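Local coordinates for protein formiminoglutamase (PDB 4MYK) that probably hydrolyses N-formimino-L-glutamate to L-glutamate and formamide, as an arginase-like enzyme that binds two manganese ions, at residues R130-A135 / V274-M279; R212-G215 / E221-F224. The protein carries 1 engineered substitution. All coordinates share one frame; numbering follows the deposited sequence.

Contact 1: residues R130-A135 / V274-M279; sequences RAMLRA and VMMMDM
Met132 of helix 125-135 meets Met275 and Met276 of strand 274-280 through thioether chains alone. Its closest approach is to Met276, where Met132 SD lies 3.7 Å from Met276 CG. The fit is reciprocal, because Met276 SD comes within 3.8 Å of Met132 CG. The two chains pass at a slant, so sulfur and methylene of one cover methylene and sulfur of the other. Met276 CG sits between its backbone N and its carbonyl carbon (chi1 84°), and the chain bends again only at its last torsion. Met132 is bent at both chi2 and chi3. Its terminal methyl thereby turns to Met275 and ends with CE 4.1 Å from Met275 CB. Here the chains cross at about a right angle, and the end of Met275 leads away from the helix. Both neighbouring methionines start out toward the helix, consistent with the strand irregularity at Met275, whose psi is -13°.

Helix 125-135 belongs to the crossover from strand 114-119 to strand 141-145 in the arginase/deacetylase fold. The helix packs on one face of the central parallel sheet, and the crossover skips strands 274-280 and 231-236, which lie between the two it connects. Leu109 and Val105 of helix 94-110 touch Met132 and Met276, respectively.

Polar bonds lie beside this apolar patch. Asp278 is buried: its OD2 is hydrogen-bonded to Asn128 ND2 and to Ser125 OG, both in the first turn of the same helix, and its OD1 to Ser234 OG on the adjacent strand. Arg130 NE forms a salt bridge with Glu102 OE1 of helix 94-110.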
loop_
_atom_site.group_PDB
_atom_site.type_symbol
_atom_site.label_atom_id
_atom_site.label_comp_id
_atom_site.label_asym_id
_atom_site.label_seq_id
_atom_site.Cartn_x
_atom_site.Cartn_y
_atom_site.Cartn_z
ATOM N N ARG A 130 -15.863 26.469 -16.315
ATOM C CA ARG A 130 -16.470 27.625 -16.979
ATOM C C ARG A 130 -15.479 28.317 -17.914
ATOM O O ARG A 130 -15.845 28.757 -19.008
ATOM C CB ARG A 130 -17.041 28.607 -15.955
ATOM C CG ARG A 130 -18.322 28.119 -15.301
ATOM C CD ARG A 130 -18.974 29.189 -14.451
ATOM N NE ARG A 130 -18.129 29.614 -13.336
ATOM C CZ ARG A 130 -18.125 29.032 -12.142
ATOM N NH1 ARG A 130 -18.911 27.984 -11.917
ATOM N NH2 ARG A 130 -17.335 29.496 -11.179
ATOM N N ALA A 131 -14.224 28.410 -17.478
ATOM C CA ALA A 131 -13.133 28.841 -18.355
ATOM C C ALA A 131 -13.100 28.030 -19.658
ATOM O O ALA A 131 -12.828 28.578 -20.731
ATOM C CB ALA A 131 -11.782 28.757 -17.626
ATOM N N MET A 132 -13.380 26.728 -19.552
ATOM C CA MET A 132 -13.432 25.832 -20.710
ATOM C C MET A 132 -14.654 26.103 -21.574
ATOM O O MET A 132 -14.551 26.153 -22.795
ATOM C CB MET A 132 -13.442 24.358 -20.285
ATOM C CG MET A 132 -12.109 23.807 -19.782
ATOM S SD MET A 132 -10.825 23.559 -21.030
ATOM C CE MET A 132 -11.561 22.270 -22.056
ATOM N N LEU A 133 -15.807 26.265 -20.930
ATOM C CA LEU A 133 -17.061 26.516 -21.636
ATOM C C LEU A 133 -17.065 27.860 -22.359
ATOM O O LEU A 133 -17.854 28.069 -23.282
ATOM C CB LEU A 133 -18.253 26.449 -20.678
ATOM C CG LEU A 133 -18.511 25.125 -19.948
ATOM C CD1 LEU A 133 -19.704 25.269 -19.001
ATOM C CD2 LEU A 133 -18.724 23.988 -20.936
ATOM N N ARG A 134 -16.194 28.768 -21.929
ATOM C CA ARG A 134 -16.038 30.050 -22.609
ATOM C C ARG A 134 -15.091 29.877 -23.769
ATOM O O ARG A 134 -15.319 30.402 -24.856
ATOM C CB ARG A 134 -15.472 31.122 -21.670
ATOM C CG ARG A 134 -16.456 31.699 -20.667
ATOM C CD ARG A 134 -15.709 32.601 -19.684
ATOM N NE ARG A 134 -14.973 33.639 -20.397
ATOM C CZ ARG A 134 -13.954 34.333 -19.899
ATOM N NH1 ARG A 134 -13.518 34.108 -18.669
ATOM N NH2 ARG A 134 -13.359 35.255 -20.648
ATOM N N ALA A 135 -14.010 29.147 -23.531
ATOM C CA ALA A 135 -12.970 28.996 -24.535
ATOM C C ALA A 135 -13.418 28.155 -25.738
ATOM O O ALA A 135 -13.019 28.436 -26.873
ATOM C CB ALA A 135 -11.694 28.428 -23.907
ATOM N N VAL A 274 -7.024 16.806 -24.826
ATOM C CA VAL A 274 -7.025 17.245 -23.433
ATOM C C VAL A 274 -6.428 18.649 -23.312
ATOM O O VAL A 274 -5.218 18.843 -23.496
ATOM C CB VAL A 274 -6.285 16.252 -22.522
ATOM C CG1 VAL A 274 -6.143 16.818 -21.115
ATOM C CG2 VAL A 274 -7.029 14.927 -22.495
ATOM N N MET A 275 -7.275 19.626 -22.992
ATOM C CA MET A 275 -6.890 21.027 -23.144
ATOM C C MET A 275 -6.548 21.743 -21.836
ATOM O O MET A 275 -5.981 22.840 -21.840
ATOM C CB MET A 275 -7.956 21.787 -23.944
ATOM C CG MET A 275 -8.247 21.163 -25.312
ATOM S SD MET A 275 -6.809 21.115 -26.404
ATOM C CE MET A 275 -6.585 22.868 -26.690
ATOM N N MET A 276 -6.890 21.122 -20.719
ATOM C CA MET A 276 -6.421 21.614 -19.438
ATOM C C MET A 276 -6.554 20.515 -18.411
ATOM O O MET A 276 -7.159 19.484 -18.659
ATOM C CB MET A 276 -7.171 22.871 -18.980
ATOM C CG MET A 276 -8.488 22.610 -18.263
ATOM S SD MET A 276 -9.144 24.045 -17.346
ATOM C CE MET A 276 -8.136 23.985 -15.861
ATOM N N MET A 277 -5.977 20.759 -17.249
ATOM C CA MET A 277 -5.938 19.780 -16.183
ATOM C C MET A 277 -5.973 20.503 -14.853
ATOM O O MET A 277 -5.377 21.566 -14.710
ATOM C CB MET A 277 -4.652 18.949 -16.269
ATOM C CG MET A 277 -4.351 18.193 -14.998
ATOM S SD MET A 277 -3.171 16.864 -15.178
ATOM C CE MET A 277 -3.485 15.983 -13.646
ATOM N N ASP A 278 -6.701 19.948 -13.890
ATOM C CA ASP A 278 -6.559 20.406 -12.516
ATOM C C ASP A 278 -6.374 19.213 -11.589
ATOM O O ASP A 278 -6.647 18.076 -11.974
ATOM C CB ASP A 278 -7.664 21.394 -12.078
ATOM C CG ASP A 278 -8.973 20.714 -11.654
ATOM O OD1 ASP A 278 -9.094 19.479 -11.727
ATOM O OD2 ASP A 278 -9.901 21.443 -11.238
ATOM N N MET A 279 -5.864 19.480 -10.394
ATOM C CA MET A 279 -5.507 18.432 -9.449
ATOM C C MET A 279 -5.967 18.920 -8.103
ATOM O O MET A 279 -5.511 19.961 -7.643
ATOM C CB MET A 279 -3.994 18.220 -9.439
ATOM C CG MET A 279 -3.515 17.055 -8.599
ATOM S SD MET A 279 -1.714 16.829 -8.694
ATOM C CE MET A 279 -1.521 16.494 -10.453
#

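Contact 2: residues R212-G215 / E221-F224; sequences RKKG and EDAF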
loop_
_atom_site.group_PDB
_atom_site.type_symbol
_atom_site.label_atom_id
_atom_site.label_comp_id
_atom_site.label_asym_id
_atom_site.label_seq_id
_atom_site.Cartn_x
_atom_site.Cartn_y
_atom_site.Cartn_z
ATOM N N ARG A 212 -10.601 -0.810 -12.828
ATOM C CA ARG A 212 -9.648 -1.828 -12.436
ATOM C C ARG A 212 -9.822 -3.072 -13.300
ATOM O O ARG A 212 -8.838 -3.724 -13.648
ATOM C CB ARG A 212 -9.820 -2.169 -10.961
ATOM C CG ARG A 212 -9.650 -0.991 -10.012
ATOM C CD ARG A 212 -8.946 -1.470 -8.764
ATOM N NE ARG A 212 -7.713 -2.128 -9.174
ATOM C CZ ARG A 212 -6.515 -1.553 -9.138
ATOM N NH1 ARG A 212 -6.385 -0.313 -8.648
ATOM N NH2 ARG A 212 -5.447 -2.233 -9.565
ATOM N N LYS A 213 -11.070 -3.382 -13.652
ATOM C CA LYS A 213 -11.383 -4.521 -14.506
ATOM C C LYS A 213 -10.734 -4.388 -15.884
ATOM O O LYS A 213 -10.119 -5.341 -16.377
ATOM C CB LYS A 213 -12.896 -4.662 -14.661
ATOM C CG LYS A 213 -13.398 -6.067 -14.942
ATOM C CD LYS A 213 -14.838 -6.001 -15.450
ATOM C CE LYS A 213 -15.667 -4.946 -14.687
ATOM N NZ LYS A 213 -16.715 -4.239 -15.508
ATOM N N LYS A 214 -10.859 -3.203 -16.487
ATOM C CA LYS A 214 -10.329 -2.937 -17.833
ATOM C C LYS A 214 -8.848 -2.588 -17.880
ATOM O O LYS A 214 -8.209 -2.751 -18.907
ATOM C CB LYS A 214 -11.078 -1.785 -18.494
ATOM C CG LYS A 214 -12.572 -1.950 -18.593
ATOM C CD LYS A 214 -13.143 -0.839 -19.456
ATOM C CE LYS A 214 -14.636 -0.691 -19.271
ATOM N NZ LYS A 214 -15.131 0.476 -20.055
ATOM N N GLY A 215 -8.309 -2.087 -16.778
ATOM C CA GLY A 215 -7.013 -1.442 -16.800
ATOM C C GLY A 215 -7.292 0.044 -16.820
ATOM O O GLY A 215 -8.145 0.503 -17.575
ATOM N N GLU A 221 -8.955 5.682 -21.739
ATOM C CA GLU A 221 -9.087 5.863 -23.180
ATOM C C GLU A 221 -10.558 5.913 -23.542
ATOM O O GLU A 221 -11.018 6.808 -24.258
ATOM C CB GLU A 221 -8.397 4.730 -23.930
ATOM C CG GLU A 221 -6.891 4.897 -23.975
ATOM C CD GLU A 221 -6.173 3.668 -24.500
ATOM O OE1 GLU A 221 -6.808 2.596 -24.602
ATOM O OE2 GLU A 221 -4.964 3.780 -24.795
ATOM N N ASP A 222 -11.298 4.944 -23.028
ATOM C CA ASP A 222 -12.735 4.899 -23.222
ATOM C C ASP A 222 -13.349 6.233 -22.811
ATOM O O ASP A 222 -14.203 6.777 -23.520
ATOM C CB ASP A 222 -13.353 3.744 -22.409
ATOM C CG ASP A 222 -13.047 2.355 -23.003
ATOM O OD1 ASP A 222 -12.333 2.266 -24.020
ATOM O OD2 ASP A 222 -13.529 1.346 -22.447
ATOM N N ALA A 223 -12.906 6.754 -21.667
ATOM C CA ALA A 223 -13.435 7.997 -21.112
ATOM C C ALA A 223 -13.204 9.199 -22.040
ATOM O O ALA A 223 -14.095 10.033 -22.211
ATOM C CB ALA A 223 -12.857 8.263 -19.705
ATOM N N PHE A 224 -12.016 9.287 -22.640
ATOM C CA PHE A 224 -11.731 10.371 -23.592
ATOM C C PHE A 224 -12.516 10.222 -24.908
ATOM O O PHE A 224 -12.750 11.197 -25.628
ATOM C CB PHE A 224 -10.237 10.473 -23.887
ATOM C CG PHE A 224 -9.424 10.915 -22.719
ATOM C CD1 PHE A 224 -9.965 11.769 -21.774
ATOM C CD2 PHE A 224 -8.107 10.487 -22.565
ATOM C CE1 PHE A 224 -9.207 12.187 -20.696
ATOM C CE2 PHE A 224 -7.347 10.900 -21.479
ATOM C CZ PHE A 224 -7.895 11.753 -20.553
#
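Lys214 and Asp222 face each other from two successive helices, with their CA atoms 9.8 Å apart. Lys214 closes helix 208-214. Asp222 lies in helix 216-227. Gly215 makes the turn between them: its phi is 100°, and it occupies the N-cap position of the second helix.

One salt bridge carries the contact. Lys214 NZ donates a hydrogen bond to Asp222 OD2 at 3.0 Å. The two side chains come from opposite directions. Lys214 is extended beyond CG, so its CD, CE and NZ pass beside Asp222 OD2, and the ammonium group closes on it at the end. Asp222 CG stands beside its own backbone N (chi1 -73°), which turns the carboxylate toward Lys214. The ammonium group uses the lone pair of OD2 that points away from OD1. Further back along the lysine, Lys214 CD is 3.7 Å from Asp222 OD2. Both residues are exposed, so water probably screens the attraction. Glu210 OE2, one turn earlier in the first helix, forms a long, weak ion pair with the same ammonium group.

Arg212 makes a separate salt bridge from helix 208-214, to Glu260 of helix 258-270. Ala223 and Phe224 of helix 216-227 are buried. They pack on Ile143 of strand 141-145, and Phe224 also touches Ala268 of helix 258-270. Asp222 and Ala223 rest on Met206 of strand 204-207, at the edge of the sheet within the chain.

The centres of contact 1 and contact 2 are about 22 Å apart. Both lie in one arginase-family fold. Only contact 1 includes a strand of the central parallel sheet, while the helices of contact 2 flank that sheet. Along the chain, helix 125-135 comes first, then both halves of contact 2, then strand 274-280. Contact 1 is therefore long-range. It is also buried, whereas contact 2 joins successive helices at the surface. They meet through the sheet: Val274 CG2 packs on Phe224 CZ at 3.8 Å. Val274 points away from helix 125-135, so helices 125-135 and 216-227 cover opposite faces. Neither contact lies at the manganese site, but of its ligands Asp146 follows strand 141-145 and Asp236 ends strand 231-236.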